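Long-range contacts in legionella ubiquitin-specific protease A domain-containing protein (Legionella pneumophila subsp. pneumophila, PDB 5DGG), which probably acts as a ubiquitin-specific cysteine protease of the LupA family in peptidase clan CA, this chain being the central domain of a longer protein: residues Val23-Leu28 and His53-Pro58; Asn37-Thr42 and Leu102-Gln107; His63-Tyr68 and Leu85-Gly90; Cys132-Cys137 and Val171-Thr176. All blocks are in the same frame, centred on the assembly; numbering follows the deposited sequence. Where two conformers were deposited one is given.

Contact 1 of 4, residues Val23-Leu28 and His53-Pro58; sequences VVMAVL and HYIMIP
Val23 is bonded on both sides of Ile55: its N gives to Tyr54 O, and its O takes the amide N of Met56 at 2.8 Å, with an angle of 166° at the hydrogen. Met56 in turn straddles Val24, its O accepting from Met25 N. This is the staggered ladder of parallel strands, with bridges Val23-Ile55 and Val24-Met56. Beyond Met25 the 22-29 strand is interrupted: Ala26 has no counterpart in the register, and pairing resumes where Leu28 N meets Pro58 O at 3.0 Å. In the gap Pro58 CD lies 3.2 Å from Met25 O.

Side chains on the Ile55 face close round Met25. With CG anti to the carbonyl carbon (chi1 -40°), Met25 CG lies 3.7 Å from Ile55 CG2; the bend at chi2 then sets SD near both Ile55 CG2 and Ile57 CD1. Met25 and Ile57 run side by side. Leu28 adds CD1, 3.8 Å from Ile57 CG2. The other face carries Val24 CG2, 4.0 Å from Met56 SD.

Further out, helix 33-47 covers Met25 through Leu43 and Leu28 through Ile39, while strand 65-70 flanks the far edge of Met56 and Ile57. Strand 22-29, helix 33-47 and strand 54-60 thus form a beta-alpha-beta unit, whose parallel pair occupies one margin of the mixed five-stranded sheet.

Contact 2 of 4, residues Asn37-Thr42 and Leu102-Gln107; sequences NAIIET and LDLLNQ
Ile40 and Leu104 meet through their terminal methyls, the two side chains pointing opposite ways as they pass. The CD1-to-CD1 distance between Ile40 and Leu104 is 3.4 Å, tighter than ordinary van der Waals contact. In Leu104, whose CB starts out at a slant to the other helix, chi1 of -175° swings CG toward the isoleucine, and the turn at chi2 (48°) then presents CD1.

Gln107 meets the same methyl from another direction: its CB is 3.5 Å from Ile40 CD1, and the two side chains cross at about a right angle. The Ile40 CG2 branch lies against the Gln107 backbone instead, 3.9 Å from its O. On the exposed side the amides of Asn37 and Gln107 come near each other, but Asn37 OD1 and Gln107 NE2 remain 4.0 Å apart, so this is proximity without a bond.

The axes of the two short helical segments approach to 9.8 Å at a crossing angle of -54°, a surface contact resting mainly on Ile40. Below it, Ile39 and Leu104 both reach Leu28 of strand 22-29, and Leu102 and Leu105 of helix 98-108 lie on strand 115-120, so the two helices sit over one face of the sheet.

Contact 3 of 4, residues His63-Tyr68 and Leu85-Gly90; sequences HWRGVY and LFDPYG
Gly66 and Phe86 are the hydrogen-bonded pair of an antiparallel beta hairpin, strands 65-70 and 81-86. Phe86 N reaches Gly66 O at 2.8 Å and 177°, and Gly66 N returns a bond to Phe86 O. The buried part is closely fitted on both faces: Val67 CG2 lies 3.9 Å from Leu85 CD2 on one, and on the other Phe86 CB sits at the edge of the Tyr68 ring, whose hydroxyl bonds Ser140.

Past the strand end the buried carboxylate of Asp87 gathers the polar groups. Arg65 runs extended alongside it and forms a salt bridge, NE to Asp87 OD2 at 2.9 Å, with the guanidinium and carboxylate planes 83° apart; the Asp87 oxygen is approached from well above its plane. The Arg65 guanidinium also lies over CD2 of His63. The imidazole in turn touches Cys132 at the start of helix 132-146, a grouping consistent with a cysteine peptidase site.

The outer side is more exposed. Here Tyr89, in a type I turn from Asp87 to Gly90, offers its ring face to the edge of His63, with centroids 4.4 Å apart. The tight, buried side returns at Asp87 OD1, which is gripped from opposite faces of its carboxylate plane: by Tyr89 N in an Asx turn, and by His63 NE2 at 2.7 Å.

Contact 4 of 4, residues Cys132-Cys137 and Val171-Thr176; sequences CGDFTC and VLRMTT
Asp134 points from helix 132-137 toward helix 171-176, and nearly all of its side chain meets a partner there. Its CB rests 3.9 Å from Leu172 CD2, with Thr176 CG2 a little farther off. With CG anti to the carbonyl carbon (chi1 -53°), the carboxylate is delivered to the side of Arg173. From CG the two oxygens part ways. OD1 of Asp134 takes NH2 of Arg173 at 2.7 Å on its syn lone pair, and OD2 takes NE of Arg173 at 2.8 Å, also on the syn side. This is a side-on, two-nitrogen salt bridge in which carboxylate and guanidinium are nearly coplanar, 21° apart, so each bond helps to fix the rotation of both groups. OD2 of Asp134 also has Thr176 OG1 2.7 Å away, placing a hydroxyl beside the buried charge.

The buried bidentate bridge ties helix 132-146, which begins with Cys132, to the C-terminal helix 171-183 of the domain; the segments cross at 71°, their axes 9.6 Å apart at closest. Arg173 reaches it with a chain bent at chi2 and chi3, so that the guanidinium folds back toward Asp134. Its third nitrogen, NH1, is held by Asp4 O, while the backbone N of Arg173, in the first turn of its helix, bonds OD1 of Asn167 just before that helix.

Beside the charged pair the contact turns apolar. Leu172 CD2 makes a CH-pi contact over the face of the Phe135 ring, 4.2 Å from its centroid. That ring also meets Pro88 and, from helix 156-165, Leu162.

Overall arrangement
Contacts 1 and 3 belong to one mixed sheet: strands 54-60 and 65-70 are neighbours in it, and the contact centres lie about 13 Å apart. Contact 2, its centre about 12 Å from that of contact 1, joins the helix of the 22-60 beta-alpha-beta unit to helix 98-108, and in sequence contact 3 falls between its segments. Contact 4 comes last, its centre about 13 Å from that of contact 3, touching it where Trp64 and Pro88 meet helix 132-146. Contacts 2 and 4 are about 28 Å apart between centres. Helices 33-47 and 98-108 cover the Met25/Leu85 face and helix 132-146 the Tyr68/Phe86 face, so the sheet appears to lie between two helical layers.

Contact 1 of 4, residues Val23-Leu28 and His53-Pro58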
# COMPACT_ATOMS: atom_id res chain seq x y z
N VAL A 23 -6.20 8.44 -3.98
CA VAL A 23 -7.13 7.45 -3.46
C VAL A 23 -6.41 6.33 -2.75
O VAL A 23 -5.44 5.80 -3.27
CB VAL A 23 -7.98 6.86 -4.58
CG1 VAL A 23 -8.81 5.67 -4.12
CG2 VAL A 23 -8.85 7.96 -5.18
N VAL A 24 -6.93 5.92 -1.59
CA VAL A 24 -6.43 4.78 -0.89
C VAL A 24 -7.57 3.79 -0.86
O VAL A 24 -8.62 4.03 -0.25
CB VAL A 24 -5.92 5.12 0.54
CG1 VAL A 24 -5.35 3.85 1.22
CG2 VAL A 24 -4.91 6.24 0.49
N MET A 25 -7.40 2.68 -1.56
CA MET A 25 -8.44 1.66 -1.62
C MET A 25 -8.42 0.78 -0.38
O MET A 25 -7.42 0.71 0.33
CB MET A 25 -8.24 0.75 -2.80
CG MET A 25 -7.81 1.46 -4.03
SD MET A 25 -8.54 0.82 -5.50
CE MET A 25 -10.01 1.80 -5.20
N ALA A 26 -9.54 0.08 -0.18
CA ALA A 26 -9.65 -0.90 0.88
C ALA A 26 -8.74 -2.08 0.62
O ALA A 26 -8.31 -2.36 -0.52
CB ALA A 26 -11.08 -1.40 1.03
N VAL A 27 -8.53 -2.81 1.68
CA VAL A 27 -7.70 -4.01 1.60
C VAL A 27 -8.17 -5.01 0.54
O VAL A 27 -9.37 -5.28 0.36
CB VAL A 27 -7.55 -4.73 2.95
CG1 VAL A 27 -6.85 -3.83 3.95
CG2 VAL A 27 -8.90 -5.20 3.46
N LEU A 28 -7.20 -5.55 -0.19
CA LEU A 28 -7.47 -6.58 -1.18
C LEU A 28 -6.90 -7.89 -0.67
O LEU A 28 -5.81 -7.92 -0.13
CB LEU A 28 -6.79 -6.28 -2.50
CG LEU A 28 -7.48 -5.57 -3.58
CD1 LEU A 28 -6.58 -5.66 -4.82
CD2 LEU A 28 -8.86 -6.20 -3.81
N HIS A 53 -5.04 11.15 -9.27
CA HIS A 53 -3.73 10.98 -9.83
C HIS A 53 -2.93 9.82 -9.23
O HIS A 53 -2.03 9.29 -9.88
CB HIS A 53 -2.93 12.24 -9.66
CG HIS A 53 -1.71 12.23 -10.49
ND1 HIS A 53 -1.74 12.53 -11.84
CD2 HIS A 53 -0.46 11.83 -10.22
CE1 HIS A 53 -0.52 12.39 -12.34
NE2 HIS A 53 0.27 11.94 -11.38
N TYR A 54 -3.24 9.44 -8.00
CA TYR A 54 -2.56 8.35 -7.33
C TYR A 54 -3.58 7.39 -6.72
O TYR A 54 -4.61 7.82 -6.20
CB TYR A 54 -1.67 8.85 -6.22
CG TYR A 54 -0.68 9.86 -6.62
CD1 TYR A 54 0.52 9.45 -7.14
CD2 TYR A 54 -0.90 11.22 -6.43
CE1 TYR A 54 1.47 10.34 -7.53
CE2 TYR A 54 0.07 12.16 -6.85
CZ TYR A 54 1.27 11.68 -7.36
OH TYR A 54 2.33 12.48 -7.80
N ILE A 55 -3.29 6.09 -6.79
CA ILE A 55 -4.14 5.04 -6.19
C ILE A 55 -3.24 4.10 -5.41
O ILE A 55 -2.32 3.57 -5.99
CB ILE A 55 -4.92 4.27 -7.27
CG1 ILE A 55 -5.76 5.21 -8.12
CG2 ILE A 55 -5.82 3.28 -6.57
CD1 ILE A 55 -6.45 4.63 -9.35
N MET A 56 -3.49 3.93 -4.11
CA MET A 56 -2.79 2.99 -3.27
C MET A 56 -3.66 1.77 -2.93
O MET A 56 -4.86 1.90 -2.62
CB MET A 56 -2.38 3.60 -1.94
CG MET A 56 -1.82 4.99 -1.96
SD MET A 56 -1.11 5.21 -0.30
CE MET A 56 -0.48 6.81 -0.57
N ILE A 57 -3.07 0.61 -2.87
CA ILE A 57 -3.82 -0.59 -2.44
C ILE A 57 -3.02 -1.40 -1.48
O ILE A 57 -1.92 -1.82 -1.81
CB ILE A 57 -4.23 -1.52 -3.64
CG1 ILE A 57 -4.74 -0.71 -4.82
CG2 ILE A 57 -5.28 -2.54 -3.15
CD1 ILE A 57 -5.20 -1.55 -6.02
N PRO A 58 -3.53 -1.65 -0.26
CA PRO A 58 -2.85 -2.62 0.56
C PRO A 58 -3.27 -4.03 0.20
O PRO A 58 -4.44 -4.33 0.16
CB PRO A 58 -3.26 -2.24 1.98
CG PRO A 58 -4.60 -1.54 1.80
CD PRO A 58 -4.77 -1.16 0.37

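Contact 2 of 4, residues Asn37-Thr42 and Leu102-Gln107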
# COMPACT_ATOMS: atom_id res chain seq x y z
N ASN A 37 -12.62 -9.23 -7.97
CA ASN A 37 -13.84 -9.01 -8.75
C ASN A 37 -14.67 -7.86 -8.24
O ASN A 37 -15.15 -7.07 -9.02
CB ASN A 37 -14.69 -10.26 -8.82
CG ASN A 37 -13.99 -11.40 -9.52
OD1 ASN A 37 -12.94 -11.19 -10.16
ND2 ASN A 37 -14.53 -12.59 -9.41
N ALA A 38 -14.81 -7.77 -6.94
CA ALA A 38 -15.65 -6.75 -6.34
C ALA A 38 -15.14 -5.34 -6.52
O ALA A 38 -15.94 -4.41 -6.42
CB ALA A 38 -15.80 -7.03 -4.86
N ILE A 39 -13.84 -5.14 -6.71
CA ILE A 39 -13.34 -3.77 -6.79
C ILE A 39 -13.05 -3.25 -8.19
O ILE A 39 -12.63 -2.09 -8.31
CB ILE A 39 -12.07 -3.54 -5.96
CG1 ILE A 39 -10.87 -4.27 -6.55
CG2 ILE A 39 -12.35 -3.85 -4.50
CD1 ILE A 39 -9.59 -3.60 -6.08
N ILE A 40 -13.24 -4.07 -9.22
CA ILE A 40 -12.90 -3.65 -10.58
C ILE A 40 -13.59 -2.33 -10.89
O ILE A 40 -12.98 -1.43 -11.46
CB ILE A 40 -13.31 -4.68 -11.66
CG1 ILE A 40 -12.56 -5.98 -11.50
CG2 ILE A 40 -13.07 -4.16 -13.08
CD1 ILE A 40 -11.08 -5.85 -11.50
N GLU A 41 -14.86 -2.20 -10.50
CA GLU A 41 -15.62 -1.05 -10.94
C GLU A 41 -15.15 0.23 -10.24
O GLU A 41 -14.99 1.29 -10.87
CB GLU A 41 -17.13 -1.30 -10.82
CG GLU A 41 -17.63 -2.22 -11.96
CD GLU A 41 -19.13 -2.36 -12.03
OE1 GLU A 41 -19.66 -3.06 -11.17
OE2 GLU A 41 -19.79 -1.80 -12.96
N THR A 42 -14.88 0.10 -8.96
CA THR A 42 -14.34 1.22 -8.20
C THR A 42 -12.93 1.57 -8.69
O THR A 42 -12.62 2.74 -8.91
CB THR A 42 -14.39 1.00 -6.68
OG1 THR A 42 -13.91 2.17 -6.01
CG2 THR A 42 -13.53 -0.17 -6.23
N LEU A 102 -1.23 -6.66 -12.83
CA LEU A 102 -1.41 -6.49 -14.24
C LEU A 102 -2.79 -7.03 -14.69
O LEU A 102 -3.48 -6.39 -15.47
CB LEU A 102 -0.31 -7.20 -15.02
CG LEU A 102 1.03 -6.49 -15.10
CD1 LEU A 102 2.04 -7.37 -15.85
CD2 LEU A 102 0.87 -5.13 -15.79
N ASP A 103 -3.20 -8.16 -14.16
CA ASP A 103 -4.53 -8.70 -14.48
C ASP A 103 -5.64 -7.84 -13.93
O ASP A 103 -6.65 -7.64 -14.59
CB ASP A 103 -4.66 -10.13 -14.02
CG ASP A 103 -3.83 -11.08 -14.83
OD1 ASP A 103 -2.84 -10.64 -15.45
OD2 ASP A 103 -4.12 -12.30 -14.82
N LEU A 104 -5.46 -7.29 -12.75
CA LEU A 104 -6.42 -6.36 -12.18
C LEU A 104 -6.56 -5.13 -13.05
O LEU A 104 -7.67 -4.71 -13.40
CB LEU A 104 -5.97 -6.00 -10.79
CG LEU A 104 -6.77 -5.15 -9.85
CD1 LEU A 104 -8.20 -5.62 -9.80
CD2 LEU A 104 -6.11 -5.31 -8.51
N LEU A 105 -5.43 -4.54 -13.42
CA LEU A 105 -5.46 -3.42 -14.33
C LEU A 105 -6.07 -3.81 -15.71
O LEU A 105 -6.88 -3.05 -16.26
CB LEU A 105 -4.08 -2.81 -14.47
CG LEU A 105 -3.65 -2.07 -13.19
CD1 LEU A 105 -2.22 -1.64 -13.36
CD2 LEU A 105 -4.50 -0.86 -12.86
N ASN A 106 -5.69 -4.94 -16.28
CA ASN A 106 -6.34 -5.35 -17.52
C ASN A 106 -7.85 -5.49 -17.38
O ASN A 106 -8.58 -5.06 -18.24
CB ASN A 106 -5.74 -6.63 -18.09
CG ASN A 106 -6.15 -6.84 -19.53
OD1 ASN A 106 -5.63 -6.18 -20.43
ND2 ASN A 106 -7.11 -7.73 -19.75
N GLN A 107 -8.33 -6.05 -16.27
CA GLN A 107 -9.77 -6.06 -16.03
C GLN A 107 -10.37 -4.66 -16.07
O GLN A 107 -11.45 -4.47 -16.62
CB GLN A 107 -10.11 -6.71 -14.71
CG GLN A 107 -9.67 -8.14 -14.61
CD GLN A 107 -10.81 -9.06 -14.31
OE1 GLN A 107 -11.76 -9.17 -15.10
NE2 GLN A 107 -10.74 -9.74 -13.16

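Contact 3 of 4, residues His63-Tyr68 and Leu85-Gly90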
# COMPACT_ATOMS: atom_id res chain seq x y z
N HIS A 63 1.31 -11.78 4.48
CA HIS A 63 2.45 -10.99 4.10
C HIS A 63 1.98 -9.71 3.33
O HIS A 63 2.03 -9.69 2.12
CB HIS A 63 3.36 -11.87 3.23
CG HIS A 63 4.70 -11.26 2.91
ND1 HIS A 63 5.89 -11.85 3.26
CD2 HIS A 63 5.02 -10.09 2.31
CE1 HIS A 63 6.89 -11.11 2.83
NE2 HIS A 63 6.39 -10.02 2.27
N TRP A 64 1.55 -8.68 4.06
CA TRP A 64 1.05 -7.44 3.46
C TRP A 64 2.08 -6.82 2.55
O TRP A 64 3.28 -6.82 2.85
CB TRP A 64 0.65 -6.44 4.55
CG TRP A 64 -0.57 -6.93 5.32
CD1 TRP A 64 -0.58 -7.51 6.56
CD2 TRP A 64 -1.91 -6.86 4.89
NE1 TRP A 64 -1.87 -7.83 6.93
CE2 TRP A 64 -2.71 -7.43 5.92
CE3 TRP A 64 -2.53 -6.38 3.74
CZ2 TRP A 64 -4.09 -7.54 5.82
CZ3 TRP A 64 -3.90 -6.44 3.66
CH2 TRP A 64 -4.68 -7.05 4.69
N ARG A 65 1.60 -6.35 1.41
CA ARG A 65 2.37 -5.61 0.45
C ARG A 65 1.59 -4.37 -0.00
O ARG A 65 0.38 -4.25 0.20
CB ARG A 65 2.70 -6.51 -0.76
CG ARG A 65 3.65 -7.66 -0.45
CD ARG A 65 3.88 -8.52 -1.68
NE ARG A 65 4.69 -9.68 -1.38
CZ ARG A 65 4.22 -10.87 -0.98
NH1 ARG A 65 2.94 -11.12 -0.81
NH2 ARG A 65 5.07 -11.84 -0.74
N GLY A 66 2.29 -3.43 -0.59
CA GLY A 66 1.67 -2.20 -1.05
C GLY A 66 1.78 -2.03 -2.55
O GLY A 66 2.78 -2.40 -3.16
N VAL A 67 0.71 -1.55 -3.15
CA VAL A 67 0.66 -1.23 -4.54
C VAL A 67 0.37 0.25 -4.70
O VAL A 67 -0.65 0.75 -4.16
CB VAL A 67 -0.47 -2.04 -5.20
CG1 VAL A 67 -0.69 -1.62 -6.65
CG2 VAL A 67 -0.19 -3.50 -5.07
N TYR A 68 1.20 0.94 -5.46
CA TYR A 68 1.09 2.40 -5.66
C TYR A 68 1.09 2.73 -7.13
O TYR A 68 2.11 2.56 -7.82
CB TYR A 68 2.20 3.17 -4.91
CG TYR A 68 2.32 2.66 -3.53
CD1 TYR A 68 1.52 3.17 -2.54
CD2 TYR A 68 3.22 1.65 -3.20
CE1 TYR A 68 1.56 2.67 -1.27
CE2 TYR A 68 3.26 1.14 -1.94
CZ TYR A 68 2.42 1.64 -0.98
OH TYR A 68 2.47 1.20 0.33
N LEU A 85 5.41 -1.75 -6.70
CA LEU A 85 5.05 -2.90 -5.90
C LEU A 85 6.01 -3.08 -4.77
O LEU A 85 7.18 -3.37 -5.00
CB LEU A 85 5.02 -4.14 -6.80
CG LEU A 85 4.13 -4.08 -8.04
CD1 LEU A 85 4.17 -5.37 -8.90
CD2 LEU A 85 2.71 -3.75 -7.68
N PHE A 86 5.56 -2.81 -3.53
CA PHE A 86 6.40 -2.74 -2.32
C PHE A 86 6.24 -4.01 -1.49
O PHE A 86 5.14 -4.39 -1.14
CB PHE A 86 6.01 -1.51 -1.48
CG PHE A 86 6.61 -1.47 -0.11
CD1 PHE A 86 7.90 -1.04 0.08
CD2 PHE A 86 5.86 -1.89 0.99
CE1 PHE A 86 8.44 -0.99 1.35
CE2 PHE A 86 6.39 -1.82 2.25
CZ PHE A 86 7.69 -1.35 2.44
N ASP A 87 7.35 -4.65 -1.19
CA ASP A 87 7.34 -5.78 -0.29
C ASP A 87 8.23 -5.46 0.93
O ASP A 87 9.42 -5.13 0.77
CB ASP A 87 7.86 -6.97 -1.06
CG ASP A 87 7.79 -8.26 -0.29
OD1 ASP A 87 8.00 -8.26 0.94
OD2 ASP A 87 7.55 -9.31 -0.92
N PRO A 88 7.67 -5.52 2.16
CA PRO A 88 8.44 -5.26 3.37
C PRO A 88 9.77 -6.03 3.46
O PRO A 88 10.71 -5.56 4.11
CB PRO A 88 7.48 -5.71 4.47
CG PRO A 88 6.14 -5.43 3.90
CD PRO A 88 6.26 -5.76 2.46
N TYR A 89 9.87 -7.18 2.80
CA TYR A 89 11.11 -8.01 2.93
C TYR A 89 12.20 -7.51 2.01
O TYR A 89 13.37 -7.77 2.24
CB TYR A 89 10.89 -9.49 2.61
CG TYR A 89 10.32 -10.35 3.72
CD1 TYR A 89 9.60 -9.80 4.77
CD2 TYR A 89 10.45 -11.73 3.67
CE1 TYR A 89 9.00 -10.62 5.72
CE2 TYR A 89 9.90 -12.55 4.65
CZ TYR A 89 9.18 -11.99 5.68
OH TYR A 89 8.62 -12.80 6.64
N GLY A 90 11.80 -6.79 0.97
CA GLY A 90 12.75 -6.31 -0.02
C GLY A 90 12.14 -6.46 -1.39
O GLY A 90 11.14 -7.17 -1.55

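Contact 4 of 4, residues Cys132-Cys137 and Val171-Thr176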
# COMPACT_ATOMS: atom_id res chain seq x y z
N CYS A 132 4.80 -7.26 8.47
CA CYS A 132 4.62 -6.83 7.08
C CYS A 132 3.54 -5.76 7.01
O CYS A 132 3.67 -4.85 6.25
CB CYS A 132 4.28 -8.00 6.17
SG CYS A 132 5.64 -9.15 5.85
N GLY A 133 2.49 -5.89 7.81
CA GLY A 133 1.42 -4.91 7.92
C GLY A 133 1.92 -3.55 8.34
O GLY A 133 1.52 -2.51 7.78
N ASP A 134 2.76 -3.57 9.38
CA ASP A 134 3.33 -2.37 9.93
C ASP A 134 4.16 -1.62 8.90
O ASP A 134 4.03 -0.40 8.73
CB ASP A 134 4.22 -2.73 11.15
CG ASP A 134 3.49 -3.59 12.19
OD1 ASP A 134 3.20 -4.81 11.93
OD2 ASP A 134 3.22 -3.04 13.28
N PHE A 135 5.06 -2.35 8.27
CA PHE A 135 5.84 -1.78 7.17
C PHE A 135 4.96 -1.23 6.07
O PHE A 135 5.21 -0.12 5.58
CB PHE A 135 6.82 -2.81 6.57
CG PHE A 135 8.13 -2.97 7.35
CD1 PHE A 135 9.22 -2.22 7.03
CD2 PHE A 135 8.25 -3.91 8.38
CE1 PHE A 135 10.41 -2.34 7.74
CE2 PHE A 135 9.43 -4.05 9.09
CZ PHE A 135 10.51 -3.26 8.77
N THR A 136 3.94 -1.98 5.64
CA THR A 136 3.12 -1.55 4.53
C THR A 136 2.30 -0.29 4.91
O THR A 136 2.17 0.64 4.09
CB THR A 136 2.25 -2.75 4.03
OG1 THR A 136 3.12 -3.73 3.44
CG2 THR A 136 1.27 -2.27 3.02
N CYS A 137 1.79 -0.23 6.14
CA CYS A 137 1.04 0.92 6.61
C CYS A 137 1.90 2.14 6.67
O CYS A 137 1.55 3.24 6.15
CB CYS A 137 0.42 0.66 7.98
SG CYS A 137 -1.09 -0.30 7.92
N VAL A 171 10.16 -1.20 17.37
CA VAL A 171 9.68 0.18 17.58
C VAL A 171 8.58 0.58 16.60
O VAL A 171 7.71 1.40 16.95
CB VAL A 171 10.79 1.25 17.52
CG1 VAL A 171 11.79 1.05 18.64
CG2 VAL A 171 11.45 1.30 16.15
N LEU A 172 8.59 0.01 15.39
CA LEU A 172 7.51 0.29 14.44
C LEU A 172 6.19 -0.31 14.95
O LEU A 172 5.14 0.35 14.96
CB LEU A 172 7.88 -0.19 13.04
CG LEU A 172 6.96 0.31 11.93
CD1 LEU A 172 7.00 1.84 11.69
CD2 LEU A 172 7.29 -0.45 10.64
N ARG A 173 6.23 -1.54 15.41
CA ARG A 173 5.06 -2.14 16.08
C ARG A 173 4.58 -1.34 17.30
O ARG A 173 3.37 -1.15 17.50
CB ARG A 173 5.34 -3.59 16.44
CG ARG A 173 4.25 -4.31 17.25
CD ARG A 173 2.85 -4.26 16.62
NE ARG A 173 2.73 -4.87 15.28
CZ ARG A 173 2.38 -6.12 15.04
NH1 ARG A 173 2.14 -6.96 16.05
NH2 ARG A 173 2.29 -6.58 13.78
N MET A 174 5.51 -0.78 18.06
CA MET A 174 5.09 0.09 19.15
C MET A 174 4.41 1.36 18.64
O MET A 174 3.40 1.76 19.22
CB MET A 174 6.25 0.47 20.06
CG MET A 174 5.77 0.62 21.50
SD MET A 174 6.46 2.03 22.34
CE MET A 174 6.41 1.40 24.03
N THR A 175 4.91 1.99 17.58
CA THR A 175 4.22 3.17 17.08
C THR A 175 2.87 2.80 16.45
O THR A 175 1.92 3.56 16.54
CB THR A 175 5.07 4.03 16.13
OG1 THR A 175 5.53 3.26 15.02
CG2 THR A 175 6.29 4.59 16.84
N THR A 176 2.76 1.62 15.83
CA THR A 176 1.50 1.25 15.22
C THR A 176 0.44 0.99 16.34
O THR A 176 -0.73 1.39 16.20
CB THR A 176 1.62 0.09 14.22
OG1 THR A 176 2.14 -1.06 14.85
CG2 THR A 176 2.53 0.46 13.06